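PDB 6FKG: Rv1990c (MbcA) from Mycobacterium tuberculosis, which acts as the antitoxin of a type II toxin-antitoxin system, neutralizing its partner toxin MbcT by blocking access to the toxin active site. Local coordinates for residues Thr11-Gly14 / Ala15-Leu19; Val37-Thr41 / Ala42-Val46; Val68-Arg71 / Asp72-Asn75; Ala91-Arg95 / Asp96-Gln100. All blocks are in the same frame, centred on the assembly; numbering follows the deposited sequence.

Contact 1 of 4, residues Thr11-Gly14 / Ala15-Leu19; sequences TVSG and AIERL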
loop_
_atom_site.group_PDB
_atom_site.type_symbol
_atom_site.label_atom_id
_atom_site.label_comp_id
_atom_site.label_asym_id
_atom_site.label_seq_id
_atom_site.Cartn_x
_atom_site.Cartn_y
_atom_site.Cartn_z
ATOM N N THR C 11 -32.825 17.716 -8.223
ATOM C CA THR C 11 -33.159 16.627 -7.322
ATOM C C THR C 11 -32.257 16.632 -6.091
ATOM O O THR C 11 -32.732 16.491 -4.962
ATOM C CB THR C 11 -33.049 15.276 -8.035
ATOM O OG1 THR C 11 -33.833 15.325 -9.233
ATOM C CG2 THR C 11 -33.557 14.159 -7.125
ATOM N N VAL C 12 -30.958 16.815 -6.314
ATOM C CA VAL C 12 -29.994 16.903 -5.219
ATOM C C VAL C 12 -30.291 18.117 -4.338
ATOM O O VAL C 12 -30.280 18.026 -3.106
ATOM C CB VAL C 12 -28.546 16.996 -5.747
ATOM C CG1 VAL C 12 -27.566 17.327 -4.610
ATOM C CG2 VAL C 12 -28.160 15.707 -6.443
ATOM N N SER C 13 -30.560 19.251 -4.976
ATOM C CA SER C 13 -30.879 20.470 -4.240
ATOM C C SER C 13 -32.098 20.278 -3.328
ATOM O O SER C 13 -32.113 20.736 -2.177
ATOM C CB SER C 13 -31.118 21.618 -5.217
ATOM O OG SER C 13 -31.373 22.814 -4.520
ATOM N N GLY C 14 -33.123 19.606 -3.847
ATOM C CA GLY C 14 -34.337 19.358 -3.084
ATOM C C GLY C 14 -34.056 18.576 -1.817
ATOM O O GLY C 14 -34.577 18.906 -0.744
ATOM N N ALA C 15 -33.226 17.541 -1.935
ATOM C CA ALA C 15 -32.831 16.741 -0.779
ATOM C C ALA C 15 -32.108 17.605 0.271
ATOM O O ALA C 15 -32.400 17.513 1.461
ATOM C CB ALA C 15 -31.948 15.567 -1.216
ATOM N N ILE C 16 -31.187 18.453 -0.180
ATOM C CA ILE C 16 -30.457 19.368 0.714
ATOM C C ILE C 16 -31.369 20.343 1.452
ATOM O O ILE C 16 -31.241 20.545 2.661
ATOM C CB ILE C 16 -29.408 20.201 -0.064
ATOM C CG1 ILE C 16 -28.330 19.292 -0.648
ATOM C CG2 ILE C 16 -28.781 21.283 0.836
ATOM C CD1 ILE C 16 -27.783 18.293 0.335
ATOM N N GLU C 17 -32.277 20.964 0.713
ATOM C CA GLU C 17 -33.125 21.990 1.285
ATOM C C GLU C 17 -34.106 21.393 2.285
ATOM O O GLU C 17 -34.439 22.028 3.292
ATOM C CB GLU C 17 -33.864 22.751 0.182
ATOM C CG GLU C 17 -32.947 23.627 -0.664
ATOM C CD GLU C 17 -32.024 24.511 0.177
ATOM O OE1 GLU C 17 -32.513 25.169 1.125
ATOM O OE2 GLU C 17 -30.806 24.543 -0.113
ATOM N N ARG C 18 -34.562 20.170 2.019
ATOM C CA ARG C 18 -35.502 19.517 2.928
ATOM C C ARG C 18 -34.847 19.253 4.286
ATOM O O ARG C 18 -35.513 19.253 5.315
ATOM C CB ARG C 18 -36.038 18.217 2.319
ATOM C CG ARG C 18 -37.109 18.448 1.256
ATOM C CD ARG C 18 -37.792 17.158 0.829
ATOM N NE ARG C 18 -36.886 16.255 0.123
ATOM C CZ ARG C 18 -36.650 16.304 -1.185
ATOM N NH1 ARG C 18 -37.249 17.220 -1.939
ATOM N NH2 ARG C 18 -35.814 15.436 -1.742
ATOM N N LEU C 19 -33.535 19.056 4.280
ATOM C CA LEU C 19 -32.794 18.814 5.513
ATOM C C LEU C 19 -32.355 20.127 6.168
ATOM O O LEU C 19 -31.966 20.152 7.331
ATOM C CB LEU C 19 -31.582 17.933 5.221
ATOM C CG LEU C 19 -30.629 17.504 6.338
ATOM C CD1 LEU C 19 -31.372 16.792 7.437
ATOM C CD2 LEU C 19 -29.542 16.595 5.739
HETATM O O HOH W 1 -29.872 23.712 -2.579
#
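Four main-chain bonds tie Thr11-Gly14 to Ala15-Leu19 within helix 7-19, each running from an amide back to the carbonyl four residues earlier. Ala15 N to Thr11 O is the longest at 3.2 Å, and Glu17 N to Ser13 O the shortest at 2.9 Å.

Two polar side chains one turn apart, Ser13 and Glu17, are joined through a water. Ser13 OG lies 2.6 Å from it, and the same water donates to Glu17 OE2 at 2.8 Å. The bend in the Glu17 chain at chi2 (-49°) folds the carboxylate back along the helix to reach this site, with Glu17 CG lying 3.4 Å from Ser13 O.

Arg18 makes a different kind of contact. Its chain turns at chi3 (-67°), and the guanidinium comes back over the preceding turn, so that Gly14 O sits 3.3 Å above the centre of its plane. No guanidinium N-H points at that oxygen; Gly14 O accepts instead from Arg18 N at 3.0 Å. The NH2 end makes a salt bridge to Asp63 on helix 52-65.

On the apolar side, Val12 CG1 and Ile16 CG1 approach loosely, at 4.5 Å. Val12 also packs on Trp40 and, with Thr11, on Phe137 of the MbcT chain, while Ile16 reaches Leu58 and Val26.

The glycine leaves room for the flat cation to lie against the main chain. The partly negative Gly14 O under the cation's face probably adds some electrostatic attraction to the pairing of Arg18 with Asp63, which links helix 7-19 to helix 52-65.

Contact 2 of 4, residues Val37-Thr41 / Ala42-Val46; sequences VARWT and AGQVV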
loop_
_atom_site.group_PDB
_atom_site.type_symbol
_atom_site.label_atom_id
_atom_site.label_comp_id
_atom_site.label_asym_id
_atom_site.label_seq_id
_atom_site.Cartn_x
_atom_site.Cartn_y
_atom_site.Cartn_z
ATOM N N VAL C 37 -21.371 25.361 -4.366
ATOM C CA VAL C 37 -22.519 24.500 -4.071
ATOM C C VAL C 37 -23.818 25.179 -4.500
ATOM O O VAL C 37 -24.694 24.547 -5.096
ATOM C CB VAL C 37 -22.591 24.134 -2.572
ATOM C CG1 VAL C 37 -23.899 23.408 -2.253
ATOM C CG2 VAL C 37 -21.396 23.282 -2.182
ATOM N N ALA C 38 -23.934 26.470 -4.197
ATOM C CA ALA C 38 -25.128 27.227 -4.550
ATOM C C ALA C 38 -25.337 27.236 -6.060
ATOM O O ALA C 38 -26.456 27.035 -6.532
ATOM C CB ALA C 38 -25.048 28.667 -4.016
ATOM N N ARG C 39 -24.257 27.460 -6.805
ATOM C CA ARG C 39 -24.310 27.488 -8.267
ATOM C C ARG C 39 -24.623 26.111 -8.858
ATOM O O ARG C 39 -25.445 26.001 -9.770
ATOM C CB ARG C 39 -22.996 28.013 -8.850
ATOM C CG ARG C 39 -22.830 29.525 -8.697
ATOM C CD ARG C 39 -21.554 30.044 -9.380
ATOM N NE ARG C 39 -21.474 29.685 -10.795
ATOM C CZ ARG C 39 -22.072 30.351 -11.782
ATOM N NH1 ARG C 39 -22.814 31.421 -11.523
ATOM N NH2 ARG C 39 -21.937 29.936 -13.034
ATOM N N TRP C 40 -23.957 25.077 -8.346
ATOM C CA TRP C 40 -24.185 23.717 -8.816
ATOM C C TRP C 40 -25.648 23.330 -8.635
ATOM O O TRP C 40 -26.282 22.829 -9.562
ATOM C CB TRP C 40 -23.280 22.721 -8.081
ATOM C CG TRP C 40 -23.276 21.354 -8.700
ATOM C CD1 TRP C 40 -22.380 20.865 -9.610
ATOM C CD2 TRP C 40 -24.224 20.306 -8.467
ATOM N NE1 TRP C 40 -22.709 19.570 -9.945
ATOM C CE2 TRP C 40 -23.839 19.208 -9.260
ATOM C CE3 TRP C 40 -25.359 20.191 -7.660
ATOM C CZ2 TRP C 40 -24.551 18.005 -9.269
ATOM C CZ3 TRP C 40 -26.061 18.995 -7.666
ATOM C CH2 TRP C 40 -25.656 17.921 -8.469
ATOM N N THR C 41 -26.193 23.580 -7.443
ATOM C CA THR C 41 -27.574 23.212 -7.162
ATOM C C THR C 41 -28.564 24.084 -7.935
ATOM O O THR C 41 -29.734 23.731 -8.068
ATOM C CB THR C 41 -27.892 23.302 -5.658
ATOM O OG1 THR C 41 -27.509 24.591 -5.160
ATOM C CG2 THR C 41 -27.158 22.220 -4.896
ATOM N N ALA C 42 -28.094 25.226 -8.437
ATOM C CA ALA C 42 -28.927 26.098 -9.255
ATOM C C ALA C 42 -28.766 25.737 -10.731
ATOM O O ALA C 42 -29.321 26.400 -11.606
ATOM C CB ALA C 42 -28.574 27.572 -9.013
ATOM N N GLY C 43 -28.006 24.678 -10.994
ATOM C CA GLY C 43 -27.800 24.197 -12.349
ATOM C C GLY C 43 -26.874 25.063 -13.182
ATOM O O GLY C 43 -26.838 24.941 -14.408
ATOM N N GLN C 44 -26.117 25.936 -12.522
ATOM C CA GLN C 44 -25.166 26.806 -13.207
ATOM C C GLN C 44 -23.790 26.160 -13.325
ATOM O O GLN C 44 -23.449 25.249 -12.562
ATOM C CB GLN C 44 -25.044 28.142 -12.474
ATOM C CG GLN C 44 -26.365 28.842 -12.244
ATOM C CD GLN C 44 -26.236 29.980 -11.257
ATOM O OE1 GLN C 44 -25.782 29.787 -10.130
ATOM N NE2 GLN C 44 -26.612 31.177 -11.683
ATOM N N VAL C 45 -22.990 26.640 -14.274
ATOM C CA VAL C 45 -21.674 26.055 -14.508
ATOM C C VAL C 45 -20.719 26.335 -13.334
ATOM O O VAL C 45 -20.712 27.427 -12.769
ATOM C CB VAL C 45 -21.062 26.569 -15.832
ATOM C CG1 VAL C 45 -20.860 28.070 -15.792
ATOM C CG2 VAL C 45 -19.758 25.853 -16.125
ATOM N N VAL C 46 -19.943 25.322 -12.952
ATOM C CA VAL C 46 -19.002 25.435 -11.840
ATOM C C VAL C 46 -17.620 24.904 -12.241
ATOM O O VAL C 46 -17.369 23.698 -12.190
ATOM C CB VAL C 46 -19.514 24.672 -10.594
ATOM C CG1 VAL C 46 -18.520 24.771 -9.438
ATOM C CG2 VAL C 46 -20.889 25.210 -10.173
#
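Helix 34-41 unwinds between Val37-Thr41 and Ala42-Val46. Ala42 N has just weak bonds to Ala38 O and Arg39 O, while Gln44 N bonds to Arg39 O at 2.8 Å and Gly43 N to Trp40 O at 2.9 Å. With Gly43 at positive phi (74°), the Gln44 and Gly43 bonds make a Schellman motif, which ends the helix and turns the chain into the loop leading to helix 52-65.

Arg39 follows the chain round this turn. A bend at chi3 (55°) presents NE and NH2 side-on to one oxygen, Val45 O, which lies in the guanidinium plane. Arg39 NH2, 2.8 Å from Val45 O, lies on a lone pair of that oxygen, and Arg39 NE stands 3.1 Å from it. Gln44 lies across the arginine at about a right angle, its amide stacked on the guanidinium with the planes 28° apart and Gln44 OE1 3.3 Å from Arg39 CG. NH1 has its own partner, Glu111 of the MbcT chain, so this one side chain both braces the loop and bridges to the toxin. Further along, Val46 CG2 folds back against Arg39 CB, at 3.7 Å, and more loosely against Trp40 CB.

Contact 3 of 4, residues Val68-Arg71 / Asp72-Asn75; sequences VLPR and DQAN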
loop_
_atom_site.group_PDB
_atom_site.type_symbol
_atom_site.label_atom_id
_atom_site.label_comp_id
_atom_site.label_asym_id
_atom_site.label_seq_id
_atom_site.Cartn_x
_atom_site.Cartn_y
_atom_site.Cartn_z
ATOM N N VAL C 68 -36.764 8.625 9.288
ATOM C CA VAL C 68 -36.623 8.230 10.689
ATOM C C VAL C 68 -36.549 9.424 11.638
ATOM O O VAL C 68 -36.728 9.256 12.838
ATOM C CB VAL C 68 -35.377 7.327 10.905
ATOM C CG1 VAL C 68 -35.518 6.031 10.113
ATOM C CG2 VAL C 68 -34.082 8.033 10.483
ATOM N N LEU C 69 -36.281 10.620 11.118
ATOM C CA LEU C 69 -36.295 11.825 11.972
ATOM C C LEU C 69 -36.944 13.007 11.287
ATOM O O LEU C 69 -36.731 13.226 10.103
ATOM C CB LEU C 69 -34.886 12.237 12.377
ATOM C CG LEU C 69 -34.134 11.337 13.343
ATOM C CD1 LEU C 69 -32.702 11.844 13.417
ATOM C CD2 LEU C 69 -34.820 11.333 14.722
ATOM N N PRO C 70 -37.703 13.806 12.046
ATOM C CA PRO C 70 -38.247 15.007 11.416
ATOM C C PRO C 70 -37.117 15.999 11.117
ATOM O O PRO C 70 -36.022 15.870 11.668
ATOM C CB PRO C 70 -39.222 15.551 12.476
ATOM C CG PRO C 70 -38.668 15.059 13.770
ATOM C CD PRO C 70 -38.064 13.703 13.473
ATOM N N ARG C 71 -37.401 16.966 10.250
ATOM C CA ARG C 71 -36.427 17.936 9.749
ATOM C C ARG C 71 -35.448 18.521 10.777
ATOM O O ARG C 71 -34.232 18.393 10.615
ATOM C CB ARG C 71 -37.177 19.089 9.087
ATOM C CG ARG C 71 -36.280 20.185 8.549
ATOM C CD ARG C 71 -37.098 21.425 8.225
ATOM N NE ARG C 71 -36.302 22.416 7.511
ATOM C CZ ARG C 71 -35.395 23.199 8.084
ATOM N NH1 ARG C 71 -35.157 23.104 9.392
ATOM N NH2 ARG C 71 -34.716 24.073 7.347
ATOM N N ASP C 72 -35.966 19.174 11.811
ATOM C CA ASP C 72 -35.082 19.869 12.743
ATOM C C ASP C 72 -34.121 18.891 13.431
ATOM O O ASP C 72 -32.931 19.169 13.558
ATOM C CB ASP C 72 -35.892 20.659 13.773
ATOM C CG ASP C 72 -36.402 21.985 13.212
ATOM O OD1 ASP C 72 -36.238 22.216 11.992
ATOM O OD2 ASP C 72 -36.960 22.791 13.980
ATOM N N GLN C 73 -34.634 17.740 13.849
ATOM C CA GLN C 73 -33.807 16.750 14.531
ATOM C C GLN C 73 -32.866 16.044 13.562
ATOM O O GLN C 73 -31.762 15.656 13.923
ATOM C CB GLN C 73 -34.687 15.730 15.268
ATOM C CG GLN C 73 -35.243 16.275 16.615
ATOM C CD GLN C 73 -36.302 17.345 16.431
ATOM O OE1 GLN C 73 -37.182 17.215 15.585
ATOM N NE2 GLN C 73 -36.227 18.413 17.237
ATOM N N ALA C 74 -33.307 15.892 12.317
ATOM C CA ALA C 74 -32.473 15.290 11.293
ATOM C C ALA C 74 -31.247 16.166 11.086
ATOM O O ALA C 74 -30.117 15.690 11.014
ATOM C CB ALA C 74 -33.256 15.130 9.995
ATOM N N ASN C 75 -31.485 17.468 11.035
ATOM C CA ASN C 75 -30.407 18.417 10.856
ATOM C C ASN C 75 -29.372 18.338 11.991
ATOM O O ASN C 75 -28.181 18.201 11.746
ATOM C CB ASN C 75 -30.994 19.819 10.752
ATOM C CG ASN C 75 -29.944 20.865 10.489
ATOM O OD1 ASN C 75 -29.141 21.182 11.361
ATOM N ND2 ASN C 75 -29.967 21.436 9.293
#
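Pro70 and Gln73 meet where the chain enters helix 71-78. Gln73 starts with CG anti to its carbonyl carbon (chi1 -79°) and then bends at chi2 (71°), a curl that carries the amide back toward the proline ring and leaves Gln73 OE1 3.2 Å from Pro70 CG. Leu69, one residue before the proline, lays its side chain against the first turn: Leu69 CB is 4.1 Å from Ala74 CB, and Leu69 CD1 is 4.0 Å from Gln73 O.

Arg71 does the reverse of Gln73, running extended from CG to NE along the surface. Arg71 NH1 makes a salt bridge with OD1 of the next residue, Asp72, at 3.0 Å; the oxygen lies near the guanidinium plane and is met nearly along its C-O axis, although the two flat groups stand 73° apart. Asn75 turns its amide elsewhere, ND2 bonding to Leu19 O of helix 7-19.

Leu69, Pro70 and Gln73 also pack on Met84, Lys83 and Thr79 of the MbcT chain, respectively, placing this turn at the toxin interface. The main chain closes with Ala74 N to Pro70 O at 2.8 Å and Asn75 N to Arg71 O at 2.9 Å, the opening bonds of a helix with proline at its N-cap, here within the toxin-binding domain of the MbcA/ParS/Xre family.

Contact 4 of 4, residues Ala91-Arg95 / Asp96-Gln100; sequences ADLVR and DGEYQ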
loop_
_atom_site.group_PDB
_atom_site.type_symbol
_atom_site.label_atom_id
_atom_site.label_comp_id
_atom_site.label_asym_id
_atom_site.label_seq_id
_atom_site.Cartn_x
_atom_site.Cartn_y
_atom_site.Cartn_z
ATOM N N ALA C 91 -22.231 13.610 9.317
ATOM C CA ALA C 91 -21.758 14.508 8.260
ATOM C C ALA C 91 -20.277 14.291 7.934
ATOM O O ALA C 91 -19.875 14.386 6.774
ATOM C CB ALA C 91 -22.005 15.968 8.644
ATOM N N ASP C 92 -19.468 14.001 8.947
ATOM C CA ASP C 92 -18.054 13.732 8.734
ATOM C C ASP C 92 -17.854 12.369 8.050
ATOM O O ASP C 92 -16.979 12.226 7.201
ATOM C CB ASP C 92 -17.279 13.793 10.053
ATOM C CG ASP C 92 -17.238 15.207 10.651
ATOM O OD1 ASP C 92 -17.525 16.193 9.932
ATOM O OD2 ASP C 92 -16.921 15.329 11.849
ATOM N N LEU C 93 -18.673 11.375 8.385
ATOM C CA LEU C 93 -18.599 10.109 7.647
ATOM C C LEU C 93 -18.919 10.326 6.173
ATOM O O LEU C 93 -18.253 9.766 5.284
ATOM C CB LEU C 93 -19.548 9.057 8.242
ATOM C CG LEU C 93 -18.892 8.149 9.293
ATOM C CD1 LEU C 93 -18.622 8.931 10.575
ATOM C CD2 LEU C 93 -19.750 6.914 9.572
ATOM N N VAL C 94 -19.932 11.144 5.905
ATOM C CA VAL C 94 -20.312 11.384 4.515
ATOM C C VAL C 94 -19.160 12.096 3.820
ATOM O O VAL C 94 -18.753 11.705 2.727
ATOM C CB VAL C 94 -21.616 12.205 4.396
ATOM C CG1 VAL C 94 -21.869 12.597 2.953
ATOM C CG2 VAL C 94 -22.811 11.397 4.941
ATOM N N ARG C 95 -18.621 13.127 4.469
ATOM C CA ARG C 95 -17.470 13.856 3.929
ATOM C C ARG C 95 -16.332 12.910 3.551
ATOM O O ARG C 95 -15.708 13.042 2.487
ATOM C CB ARG C 95 -16.974 14.876 4.951
ATOM C CG ARG C 95 -15.821 15.742 4.469
ATOM C CD ARG C 95 -15.195 16.465 5.656
ATOM N NE ARG C 95 -14.708 15.506 6.647
ATOM C CZ ARG C 95 -14.457 15.814 7.914
ATOM N NH1 ARG C 95 -14.637 17.057 8.340
ATOM N NH2 ARG C 95 -14.023 14.882 8.751
ATOM N N ASP C 96 -16.081 11.937 4.422
ATOM C CA ASP C 96 -14.917 11.075 4.281
ATOM C C ASP C 96 -15.191 9.781 3.510
ATOM O O ASP C 96 -14.374 8.863 3.533
ATOM C CB ASP C 96 -14.351 10.756 5.669
ATOM C CG ASP C 96 -13.832 12.005 6.377
ATOM O OD1 ASP C 96 -13.616 13.018 5.681
ATOM O OD2 ASP C 96 -13.632 11.982 7.612
ATOM N N GLY C 97 -16.322 9.715 2.818
ATOM C CA GLY C 97 -16.599 8.582 1.945
ATOM C C GLY C 97 -17.326 7.407 2.573
ATOM O O GLY C 97 -17.547 6.387 1.918
ATOM N N GLU C 98 -17.727 7.543 3.829
ATOM C CA GLU C 98 -18.373 6.435 4.534
ATOM C C GLU C 98 -19.893 6.571 4.596
ATOM O O GLU C 98 -20.517 6.164 5.583
ATOM C CB GLU C 98 -17.798 6.311 5.951
ATOM C CG GLU C 98 -16.303 6.080 5.966
ATOM C CD GLU C 98 -15.700 6.199 7.351
ATOM O OE1 GLU C 98 -16.256 5.615 8.302
ATOM O OE2 GLU C 98 -14.675 6.893 7.487
ATOM N N TYR C 99 -20.498 7.125 3.543
ATOM C CA TYR C 99 -21.949 7.291 3.526
ATOM C C TYR C 99 -22.693 5.953 3.661
ATOM O O TYR C 99 -23.812 5.916 4.158
ATOM C CB TYR C 99 -22.413 8.004 2.242
ATOM C CG TYR C 99 -22.477 7.095 1.032
ATOM C CD1 TYR C 99 -21.309 6.703 0.373
ATOM C CD2 TYR C 99 -23.693 6.611 0.560
ATOM C CE1 TYR C 99 -21.351 5.877 -0.709
ATOM C CE2 TYR C 99 -23.739 5.760 -0.543
ATOM C CZ TYR C 99 -22.563 5.406 -1.168
ATOM O OH TYR C 99 -22.565 4.572 -2.261
ATOM N N GLN C 100 -22.080 4.856 3.224
ATOM C CA GLN C 100 -22.783 3.572 3.272
ATOM C C GLN C 100 -23.059 3.180 4.719
ATOM O O GLN C 100 -24.130 2.662 5.027
ATOM C CB GLN C 100 -21.990 2.481 2.549
ATOM C CG GLN C 100 -22.172 2.495 1.040
ATOM C CD GLN C 100 -23.535 1.955 0.614
ATOM O OE1 GLN C 100 -24.329 1.502 1.444
ATOM N NE2 GLN C 100 -23.802 1.989 -0.685
HETATM O O HOH W 2 -19.585 9.399 1.589
#
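Arg95 and Asp96, neighbours in sequence, send their side chains out side by side in the same direction and meet through a two-pronged salt bridge. A bend at chi3 (59°) turns the guanidinium so that Arg95 NE faces Asp96 OD1 at 2.9 Å and Arg95 NH2 reaches Asp96 OD2 at 3.1 Å. The planes of the two groups are 31° apart. The NH2 bond is almost straight and arrives on the syn side, tilted somewhat out of the carboxylate plane, whereas NE meets its oxygen from above that plane. Asp92, one turn back, adds its OD1 over a face of the same guanidinium, 3.4 Å from Arg95 NH1; no N-H points at it, so this third member of the network contributes charge alone. The positive group between them probably eases the proximity of the two acids.

Away from the charged cluster, Leu93 and Glu98 cross at a slant. Glu98 extends beyond CG past the leucine, Glu98 OE1 lying 3.8 Å from Leu93 CG on the way to a salt bridge with Arg88. Val94 faces inward to Leu58 and Val61 of helix 52-65, and its CG2 loosely touches Tyr99 CB; the Tyr99 ring itself leads away toward Leu53 of the MbcT chain.

A water links the two helices, donating to Val94 O at 2.7 Å and accepting from Tyr99 N. Beside it the chain leaves the helix: Glu98 N bonds to Leu93 O at 2.7 Å and Gly97 N to Val94 O at 3.1 Å, with Gly97 at positive phi, the Schellman motif that closes helix 90-95, with Glu98 at the N-cap position of helix 99-110.

Overall arrangement
Contact 1 lies between contacts 2 and 3 and touches both, each centre about 13 Å from its own. Toward contact 2, Val12 CB packs 3.7 Å from Trp40 CZ3; toward contact 3, Leu19 CD1 rests 3.6 Å from Ala74 CB. Contacts 2 and 3 are thus joined through helix 7-19, with their centres about 26 Å apart. Contact 4 sits across the chain's centre from contact 1, about 17 Å between centres, and touches none of the others; contact 3, which shares the toxin-binding domain with it, has nearest atoms about 7 Å away. All four include residues that reach MbcT, so the interface with the toxin is spread along the antitoxin.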